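Immunoreactive 84kD antigen PG93 (Porphyromonas gingivalis, PDB 5M11) is an essential surface component of the type IX secretion system and binds zinc and calcium ions. Local coordinates at residues S58-T63 with I79-G84; G84-L89 with T96-L101; H457-P462 with L498-R503. All coordinates share one frame; numbering follows the deposited sequence.

Contact 1: S58-T63 with I79-G84; sequences SGLSDT and IYYASG
L60 and D62 of 58-63 run past I79 and Y81 at the end of strand 76-81, the two chain directions 41° apart and the CA atoms of D62 and Y81 7.1 Å from each other. Segment 58-63 is an irregular link between strands 52-54 and 65-71. Y81 is the main side chain of the contact. Its CG lies beside the backbone N, anti to the carbonyl carbon (chi1 -66°), which lays the ring under D62. CB of D62 sits over the ring centre, 3.7 Å from the centroid and 13° off the ring normal, as a CH-pi contact. The opposite face is met by CG2 of I79, offset toward the rim. L60 comes in at the phenol end: its CD2 lies near the ring plane at the edge, and its CG packs 3.3 Å from Y81 OH. The hydrogen bond of that hydroxyl goes to D87 of the next strand. L60 CG and I79 CD1 add a looser apolar touch at 4.4 Å. Beyond the ring the contact turns polar. S83 OG donates to D62 OD2 at 2.9 Å, from above the carboxylate plane. D62 OD1 accepts from T63 N at 3.0 Å, on the anti side. S83 belongs to a type I turn from Y81 to G84, closed by G84 N to Y81 O at 3.0 Å. N85 ND2 also bonds D62 OD2. Three donors therefore hold this one carboxylate, which would favour its charged form and fix the loop to the turn at the end of the strand.

Contact 2: G84-L89 with T96-L101; sequences GNIDIL and TNVPAL
N97 carries its CG anti to the backbone N (chi1 -155°), and this swings the amide back across the strand pair to D87 and N85. Strand alternation puts I86, I88 and V98 on the other face, where V98 CG2, beside the backbone N, is the branch met by I88. The amide nitrogen of N97 is the polar centre. ND2 donates to D87 OD1 at 2.8 Å, meeting that oxygen nearly along its C-O axis, with carboxylate and amide planes 69° apart. It also donates to N85 OD1 at 3.0 Å, from above the carbonyl plane of N85. A weak bond runs from the same nitrogen to I86 O. Two N-H groups thus serve three acceptors, and I86 O can have no more than a share of one. D87 OD1 has a further partner in S61 OG, and the other end of the N85 amide is held by D62. The backbones pair as antiparallel strands at 154°. V98 N bonds I86 O at 2.8 Å, while the return bond from I86 N to V98 O is weak. Firmer pairing follows at I88 and T96: I88 N to T96 O is 2.8 Å, and T96 N to I88 O is 2.8 Å. D87 and N97 form the non-hydrogen-bonded pair between them. On the apolar face I86 CG2 touches V98 CB at 3.8 Å, and I88 CD1 reaches V98 CG2 at 3.9 Å. L101, just past the strand, brings its CD1 to I86 CD1 at 3.8 Å. I86 and V98 also pack on L133 and I140 of the next four-stranded sheet. This is the outer hairpin of a beta-propeller blade, with strand 95-98 at the edge and one face turned to the neighbouring blade.

Contact 3: H457-P462 with L498-R503; sequences HSFSYP and LIFNDR. With ZN (zinc ion), chain C; CA (calcium ion), chain B.
Y461 and F500 meet between two successive four-stranded antiparallel sheets, an arrangement consistent with adjacent blades of a beta-propeller. Their rings are oblique, with centroids 5.7 Å apart and planes at 57°. Y461 CE2 lies 3.7 Å from F500 CB, and CD1 of F500 comes to the edge of the tyrosine ring near OH. F500 has its CG between the backbone N and the carbonyl carbon (chi1 66°), which turns the ring toward the other sheet. There CE1 meets the edge of the F459 ring, 4.0 Å from F459 CZ. Y461 also crosses L498 at about a right angle, CD2 to L498 CD1 being 4.1 Å. I446 packs against all four of these side chains. No hydrogen bond joins the two segments. The hydroxyl of Y461 bonds D512, a calcium ligand, and its ring stacks on H514, a zinc ligand. The apolar cluster thus borders metal-bound chain. N501 OD1 accepts from R503 N in an Asx turn at the strand end. In that turn D502 O binds the calcium ion at 2.4 Å, and at the far end of the other segment H457 NE2 binds a zinc ion at 2.1 Å.

How the contacts relate
Contacts 1 and 2 adjoin in one blade, contact 1 at the loop that leads into it. They share G84, and their centres lie about 7 Å apart. D87 of contact 2 joins them, its two carboxylate oxygens reaching back to contact 1. Contact 3 is remote. Its centre is about 50 Å from that of contact 1 and about 57 Å from that of contact 2, on the opposite side of the chain's centre from contact 2. Contact 3 includes metal ligands. The other two only approach metals: the T63 side chain is about 6 Å from a bound calcium ion, and that of I88 about 10 Å from a zinc ion.

Contact 1: S58-T63 with I79-G84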
loop_
_atom_site.group_PDB
_atom_site.type_symbol
_atom_site.label_atom_id
_atom_site.label_comp_id
_atom_site.label_asym_id
_atom_site.label_seq_id
_atom_site.Cartn_x
_atom_site.Cartn_y
_atom_site.Cartn_z
ATOM N N SER A 58 -15.201 -2.349 -1.843
ATOM C CA SER A 58 -16.194 -3.419 -1.925
ATOM C C SER A 58 -17.201 -3.416 -0.745
ATOM O O SER A 58 -18.185 -4.164 -0.780
ATOM C CB SER A 58 -15.486 -4.770 -1.990
ATOM O OG SER A 58 -16.404 -5.850 -1.941
ATOM N N GLY A 59 -16.941 -2.612 0.285
ATOM C CA GLY A 59 -17.796 -2.539 1.464
ATOM C C GLY A 59 -17.119 -2.895 2.771
ATOM O O GLY A 59 -17.734 -2.779 3.832
ATOM N N LEU A 60 -15.847 -3.316 2.715
ATOM C CA LEU A 60 -15.066 -3.683 3.897
ATOM C C LEU A 60 -14.697 -2.425 4.681
ATOM O O LEU A 60 -14.567 -1.347 4.099
ATOM C CB LEU A 60 -13.817 -4.494 3.502
ATOM C CG LEU A 60 -13.943 -6.037 3.409
ATOM C CD1 LEU A 60 -14.932 -6.487 2.336
ATOM C CD2 LEU A 60 -12.609 -6.646 3.075
ATOM N N SER A 61 -14.583 -2.558 6.004
ATOM C CA SER A 61 -14.363 -1.454 6.935
ATOM C C SER A 61 -12.889 -1.126 7.224
ATOM O O SER A 61 -12.636 -0.084 7.835
ATOM C CB SER A 61 -15.062 -1.747 8.257
ATOM O OG SER A 61 -16.356 -2.300 8.090
ATOM N N ASP A 62 -11.926 -1.999 6.836
ATOM C CA ASP A 62 -10.491 -1.778 7.101
ATOM C C ASP A 62 -9.584 -2.428 6.030
ATOM O O ASP A 62 -10.099 -3.060 5.105
ATOM C CB ASP A 62 -10.108 -2.263 8.513
ATOM C CG ASP A 62 -9.249 -1.273 9.276
ATOM O OD1 ASP A 62 -8.419 -0.552 8.622
ATOM O OD2 ASP A 62 -9.388 -1.214 10.520
ATOM N N THR A 63 -8.240 -2.292 6.168
ATOM C CA THR A 63 -7.297 -2.694 5.123
ATOM C C THR A 63 -6.556 -4.070 5.264
ATOM O O THR A 63 -6.605 -4.814 4.274
ATOM C CB THR A 63 -6.237 -1.593 4.938
ATOM O OG1 THR A 63 -6.913 -0.347 4.758
ATOM C CG2 THR A 63 -5.319 -1.836 3.726
ATOM N N ILE A 79 -14.077 -11.720 9.260
ATOM C CA ILE A 79 -12.817 -11.130 8.791
ATOM C C ILE A 79 -12.156 -10.400 9.948
ATOM O O ILE A 79 -12.686 -9.387 10.413
ATOM C CB ILE A 79 -12.977 -10.168 7.576
ATOM C CG1 ILE A 79 -13.768 -10.797 6.418
ATOM C CG2 ILE A 79 -11.611 -9.699 7.100
ATOM C CD1 ILE A 79 -14.478 -9.797 5.549
ATOM N N TYR A 80 -11.004 -10.899 10.405
ATOM C CA TYR A 80 -10.258 -10.246 11.475
ATOM C C TYR A 80 -9.044 -9.532 10.855
ATOM O O TYR A 80 -8.247 -10.119 10.117
ATOM C CB TYR A 80 -9.864 -11.224 12.607
ATOM C CG TYR A 80 -9.093 -10.563 13.725
ATOM C CD1 TYR A 80 -9.751 -9.997 14.808
ATOM C CD2 TYR A 80 -7.702 -10.462 13.678
ATOM C CE1 TYR A 80 -9.046 -9.355 15.830
ATOM C CE2 TYR A 80 -6.984 -9.817 14.687
ATOM C CZ TYR A 80 -7.663 -9.249 15.756
ATOM O OH TYR A 80 -6.970 -8.588 16.737
ATOM N N TYR A 81 -8.933 -8.249 11.182
ATOM C CA TYR A 81 -7.904 -7.338 10.684
ATOM C C TYR A 81 -6.714 -7.204 11.629
ATOM O O TYR A 81 -6.871 -7.353 12.834
ATOM C CB TYR A 81 -8.532 -5.953 10.460
ATOM C CG TYR A 81 -9.569 -5.949 9.363
ATOM C CD1 TYR A 81 -9.199 -5.797 8.028
ATOM C CD2 TYR A 81 -10.919 -6.122 9.652
ATOM C CE1 TYR A 81 -10.148 -5.801 7.009
ATOM C CE2 TYR A 81 -11.882 -6.122 8.641
ATOM C CZ TYR A 81 -11.490 -5.959 7.321
ATOM O OH TYR A 81 -12.430 -5.931 6.323
ATOM N N ALA A 82 -5.533 -6.869 11.077
ATOM C CA ALA A 82 -4.286 -6.629 11.814
ATOM C C ALA A 82 -4.465 -5.515 12.865
ATOM O O ALA A 82 -3.824 -5.536 13.907
ATOM C CB ALA A 82 -3.182 -6.246 10.841
ATOM N N SER A 83 -5.361 -4.570 12.597
ATOM C CA SER A 83 -5.644 -3.454 13.478
ATOM C C SER A 83 -6.572 -3.834 14.650
ATOM O O SER A 83 -6.990 -2.946 15.403
ATOM C CB SER A 83 -6.287 -2.333 12.669
ATOM O OG SER A 83 -7.608 -2.666 12.269
ATOM N N GLY A 84 -6.944 -5.104 14.759
ATOM C CA GLY A 84 -7.891 -5.551 15.769
ATOM C C GLY A 84 -9.349 -5.439 15.345
ATOM O O GLY A 84 -10.247 -5.931 16.044
#

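Contact 2: G84-L89 with T96-L101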
loop_
_atom_site.group_PDB
_atom_site.type_symbol
_atom_site.label_atom_id
_atom_site.label_comp_id
_atom_site.label_asym_id
_atom_site.label_seq_id
_atom_site.Cartn_x
_atom_site.Cartn_y
_atom_site.Cartn_z
ATOM N N GLY A 84 -6.944 -5.104 14.759
ATOM C CA GLY A 84 -7.891 -5.551 15.769
ATOM C C GLY A 84 -9.349 -5.439 15.345
ATOM O O GLY A 84 -10.247 -5.931 16.044
ATOM N N ASN A 85 -9.606 -4.814 14.194
ATOM C CA ASN A 85 -10.963 -4.677 13.664
ATOM C C ASN A 85 -11.544 -6.011 13.180
ATOM O O ASN A 85 -10.803 -6.919 12.796
ATOM C CB ASN A 85 -10.965 -3.690 12.508
ATOM C CG ASN A 85 -12.172 -2.806 12.440
ATOM O OD1 ASN A 85 -13.253 -3.108 12.961
ATOM N ND2 ASN A 85 -12.014 -1.703 11.754
ATOM N N ILE A 86 -12.876 -6.109 13.181
ATOM C CA ILE A 86 -13.648 -7.274 12.740
ATOM C C ILE A 86 -14.759 -6.822 11.790
ATOM O O ILE A 86 -15.421 -5.791 12.014
ATOM C CB ILE A 86 -14.244 -8.033 13.959
ATOM C CG1 ILE A 86 -13.156 -8.726 14.820
ATOM C CG2 ILE A 86 -15.335 -9.016 13.550
ATOM C CD1 ILE A 86 -13.446 -8.714 16.274
ATOM N N ASP A 87 -14.979 -7.629 10.753
ATOM C CA ASP A 87 -16.056 -7.470 9.790
ATOM C C ASP A 87 -16.784 -8.797 9.677
ATOM O O ASP A 87 -16.152 -9.848 9.830
ATOM C CB ASP A 87 -15.516 -7.028 8.414
ATOM C CG ASP A 87 -15.462 -5.530 8.158
ATOM O OD1 ASP A 87 -15.964 -4.756 9.013
ATOM O OD2 ASP A 87 -14.972 -5.134 7.079
ATOM N N ILE A 88 -18.113 -8.758 9.446
ATOM C CA ILE A 88 -18.911 -9.961 9.220
ATOM C C ILE A 88 -19.511 -9.807 7.859
ATOM O O ILE A 88 -20.234 -8.843 7.606
ATOM C CB ILE A 88 -19.954 -10.287 10.319
ATOM C CG1 ILE A 88 -19.249 -10.489 11.680
ATOM C CG2 ILE A 88 -20.713 -11.560 9.944
ATOM C CD1 ILE A 88 -20.099 -10.308 12.905
ATOM N N LEU A 89 -19.145 -10.714 6.961
ATOM C CA LEU A 89 -19.596 -10.763 5.574
ATOM C C LEU A 89 -20.737 -11.770 5.496
ATOM O O LEU A 89 -20.493 -12.979 5.560
ATOM C CB LEU A 89 -18.401 -11.183 4.693
ATOM C CG LEU A 89 -18.365 -10.728 3.241
ATOM C CD1 LEU A 89 -16.939 -10.714 2.732
ATOM C CD2 LEU A 89 -19.166 -11.667 2.354
ATOM N N THR A 96 -20.736 -6.106 8.207
ATOM C CA THR A 96 -21.143 -5.567 9.505
ATOM C C THR A 96 -19.889 -5.399 10.343
ATOM O O THR A 96 -19.151 -6.377 10.546
ATOM C CB THR A 96 -22.200 -6.450 10.162
ATOM O OG1 THR A 96 -23.196 -6.787 9.197
ATOM C CG2 THR A 96 -22.847 -5.778 11.325
ATOM N N ASN A 97 -19.632 -4.163 10.806
ATOM C CA ASN A 97 -18.410 -3.863 11.556
ATOM C C ASN A 97 -18.514 -4.208 13.049
ATOM O O ASN A 97 -19.557 -3.981 13.659
ATOM C CB ASN A 97 -18.019 -2.379 11.387
ATOM C CG ASN A 97 -16.542 -2.074 11.574
ATOM O OD1 ASN A 97 -16.159 -0.980 12.018
ATOM N ND2 ASN A 97 -15.670 -3.022 11.218
ATOM N N VAL A 98 -17.433 -4.742 13.637
ATOM C CA VAL A 98 -17.355 -5.033 15.076
ATOM C C VAL A 98 -16.018 -4.393 15.554
ATOM O O VAL A 98 -14.982 -5.076 15.608
ATOM C CB VAL A 98 -17.504 -6.551 15.416
ATOM C CG1 VAL A 98 -17.622 -6.774 16.910
ATOM C CG2 VAL A 98 -18.701 -7.186 14.701
ATOM N N PRO A 99 -16.001 -3.051 15.820
ATOM C CA PRO A 99 -14.725 -2.371 16.140
ATOM C C PRO A 99 -14.311 -2.325 17.614
ATOM O O PRO A 99 -13.342 -1.623 17.928
ATOM C CB PRO A 99 -14.968 -0.949 15.649
ATOM C CG PRO A 99 -16.424 -0.742 15.787
ATOM C CD PRO A 99 -17.112 -2.075 15.728
ATOM N N ALA A 100 -15.025 -3.047 18.503
ATOM C CA ALA A 100 -14.772 -3.083 19.955
ATOM C C ALA A 100 -13.309 -3.355 20.322
ATOM O O ALA A 100 -12.804 -2.677 21.219
ATOM C CB ALA A 100 -15.654 -4.128 20.614
ATOM N N LEU A 101 -12.624 -4.322 19.637
ATOM C CA LEU A 101 -11.235 -4.673 19.947
ATOM C C LEU A 101 -10.288 -3.602 19.499
ATOM O O LEU A 101 -9.395 -3.262 20.266
ATOM C CB LEU A 101 -10.805 -6.030 19.357
ATOM C CG LEU A 101 -11.455 -7.294 19.968
ATOM C CD1 LEU A 101 -11.022 -8.539 19.229
ATOM C CD2 LEU A 101 -11.105 -7.452 21.437
#

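Contact 3: H457-P462 with L498-R503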
loop_
_atom_site.group_PDB
_atom_site.type_symbol
_atom_site.label_atom_id
_atom_site.label_comp_id
_atom_site.label_asym_id
_atom_site.label_seq_id
_atom_site.Cartn_x
_atom_site.Cartn_y
_atom_site.Cartn_z
ATOM N N HIS A 457 31.571 8.304 -18.266
ATOM C CA HIS A 457 32.250 9.485 -17.728
ATOM C C HIS A 457 31.751 9.749 -16.319
ATOM O O HIS A 457 30.548 9.779 -16.092
ATOM C CB HIS A 457 32.036 10.726 -18.607
ATOM C CG HIS A 457 32.649 10.639 -19.967
ATOM N ND1 HIS A 457 34.015 10.806 -20.159
ATOM C CD2 HIS A 457 32.062 10.424 -21.165
ATOM C CE1 HIS A 457 34.211 10.683 -21.463
ATOM N NE2 HIS A 457 33.067 10.448 -22.108
ATOM N N SER A 458 32.661 9.882 -15.364
ATOM C CA SER A 458 32.315 10.195 -13.977
ATOM C C SER A 458 33.184 11.344 -13.485
ATOM O O SER A 458 34.310 11.540 -13.970
ATOM C CB SER A 458 32.429 8.977 -13.061
ATOM O OG SER A 458 33.676 8.322 -13.205
ATOM N N PHE A 459 32.618 12.141 -12.576
ATOM C CA PHE A 459 33.266 13.293 -11.964
ATOM C C PHE A 459 32.589 13.617 -10.631
ATOM O O PHE A 459 31.673 12.906 -10.218
ATOM C CB PHE A 459 33.230 14.511 -12.920
ATOM C CG PHE A 459 31.853 14.999 -13.326
ATOM C CD1 PHE A 459 31.151 15.901 -12.528
ATOM C CD2 PHE A 459 31.289 14.611 -14.532
ATOM C CE1 PHE A 459 29.887 16.359 -12.901
ATOM C CE2 PHE A 459 30.031 15.095 -14.917
ATOM C CZ PHE A 459 29.345 15.973 -14.099
ATOM N N SER A 460 33.020 14.717 -9.981
ATOM C CA SER A 460 32.434 15.243 -8.750
ATOM C C SER A 460 32.883 16.680 -8.499
ATOM O O SER A 460 33.667 17.248 -9.274
ATOM C CB SER A 460 32.786 14.373 -7.547
ATOM O OG SER A 460 31.855 14.638 -6.510
ATOM N N TYR A 461 32.377 17.264 -7.406
ATOM C CA TYR A 461 32.756 18.584 -6.927
ATOM C C TYR A 461 33.164 18.405 -5.459
ATOM O O TYR A 461 32.371 17.838 -4.711
ATOM C CB TYR A 461 31.612 19.579 -7.121
ATOM C CG TYR A 461 31.073 19.612 -8.536
ATOM C CD1 TYR A 461 31.768 20.260 -9.556
ATOM C CD2 TYR A 461 29.859 18.997 -8.857
ATOM C CE1 TYR A 461 31.272 20.298 -10.860
ATOM C CE2 TYR A 461 29.348 19.038 -10.155
ATOM C CZ TYR A 461 30.050 19.702 -11.150
ATOM O OH TYR A 461 29.545 19.764 -12.426
ATOM N N PRO A 462 34.408 18.768 -5.044
ATOM C CA PRO A 462 34.861 18.493 -3.654
ATOM C C PRO A 462 33.845 18.739 -2.524
ATOM O O PRO A 462 33.804 17.955 -1.569
ATOM C CB PRO A 462 36.064 19.420 -3.484
ATOM C CG PRO A 462 36.589 19.634 -4.849
ATOM C CD PRO A 462 35.487 19.385 -5.845
ATOM N N LEU A 498 22.362 20.248 -4.800
ATOM C CA LEU A 498 23.443 20.583 -5.710
ATOM C C LEU A 498 22.868 20.824 -7.123
ATOM O O LEU A 498 22.202 19.948 -7.699
ATOM C CB LEU A 498 24.544 19.504 -5.712
ATOM C CG LEU A 498 25.498 19.492 -6.906
ATOM C CD1 LEU A 498 26.621 20.513 -6.753
ATOM C CD2 LEU A 498 26.052 18.127 -7.116
ATOM N N ILE A 499 23.105 22.028 -7.652
ATOM C CA ILE A 499 22.723 22.408 -9.012
ATOM C C ILE A 499 24.023 22.425 -9.799
ATOM O O ILE A 499 24.996 22.998 -9.311
ATOM C CB ILE A 499 21.960 23.772 -9.081
ATOM C CG1 ILE A 499 20.791 23.841 -8.083
ATOM C CG2 ILE A 499 21.507 24.132 -10.504
ATOM C CD1 ILE A 499 21.092 24.698 -6.892
ATOM N N PHE A 500 24.073 21.763 -10.969
ATOM C CA PHE A 500 25.289 21.770 -11.781
ATOM C C PHE A 500 25.005 21.586 -13.272
ATOM O O PHE A 500 23.999 20.971 -13.640
ATOM C CB PHE A 500 26.282 20.707 -11.302
ATOM C CG PHE A 500 25.824 19.292 -11.485
ATOM C CD1 PHE A 500 26.249 18.543 -12.577
ATOM C CD2 PHE A 500 24.997 18.685 -10.546
ATOM C CE1 PHE A 500 25.826 17.226 -12.748
ATOM C CE2 PHE A 500 24.569 17.373 -10.720
ATOM C CZ PHE A 500 24.982 16.654 -11.826
ATOM N N ASN A 501 25.912 22.121 -14.122
ATOM C CA ASN A 501 25.842 22.018 -15.576
ATOM C C ASN A 501 27.201 21.619 -16.127
ATOM O O ASN A 501 28.163 22.377 -16.047
ATOM C CB ASN A 501 25.350 23.316 -16.219
ATOM C CG ASN A 501 24.733 23.100 -17.573
ATOM O OD1 ASN A 501 25.394 22.695 -18.536
ATOM N ND2 ASN A 501 23.447 23.378 -17.678
ATOM N N ASP A 502 27.264 20.396 -16.667
ATOM C CA ASP A 502 28.427 19.743 -17.270
ATOM C C ASP A 502 28.980 20.500 -18.499
ATOM O O ASP A 502 30.101 20.219 -18.925
ATOM C CB ASP A 502 28.020 18.326 -17.691
ATOM C CG ASP A 502 26.967 18.312 -18.782
ATOM O OD1 ASP A 502 25.859 18.880 -18.554
ATOM O OD2 ASP A 502 27.255 17.763 -19.878
ATOM N N ARG A 503 28.160 21.412 -19.089
ATOM C CA ARG A 503 28.436 22.269 -20.259
ATOM C C ARG A 503 28.840 21.432 -21.505
ATOM O O ARG A 503 29.810 21.766 -22.200
ATOM C CB ARG A 503 29.501 23.367 -19.935
ATOM C CG ARG A 503 29.121 24.358 -18.823
ATOM C CD ARG A 503 27.907 25.196 -19.175
ATOM N NE ARG A 503 27.707 26.316 -18.253
ATOM C CZ ARG A 503 26.517 26.780 -17.875
ATOM N NH1 ARG A 503 25.401 26.209 -18.314
ATOM N NH2 ARG A 503 26.436 27.815 -17.048
HETATM ZN ZN ZN C . 32.375 10.811 -24.035
HETATM CA CA CA B . 32.459 19.918 -18.676
#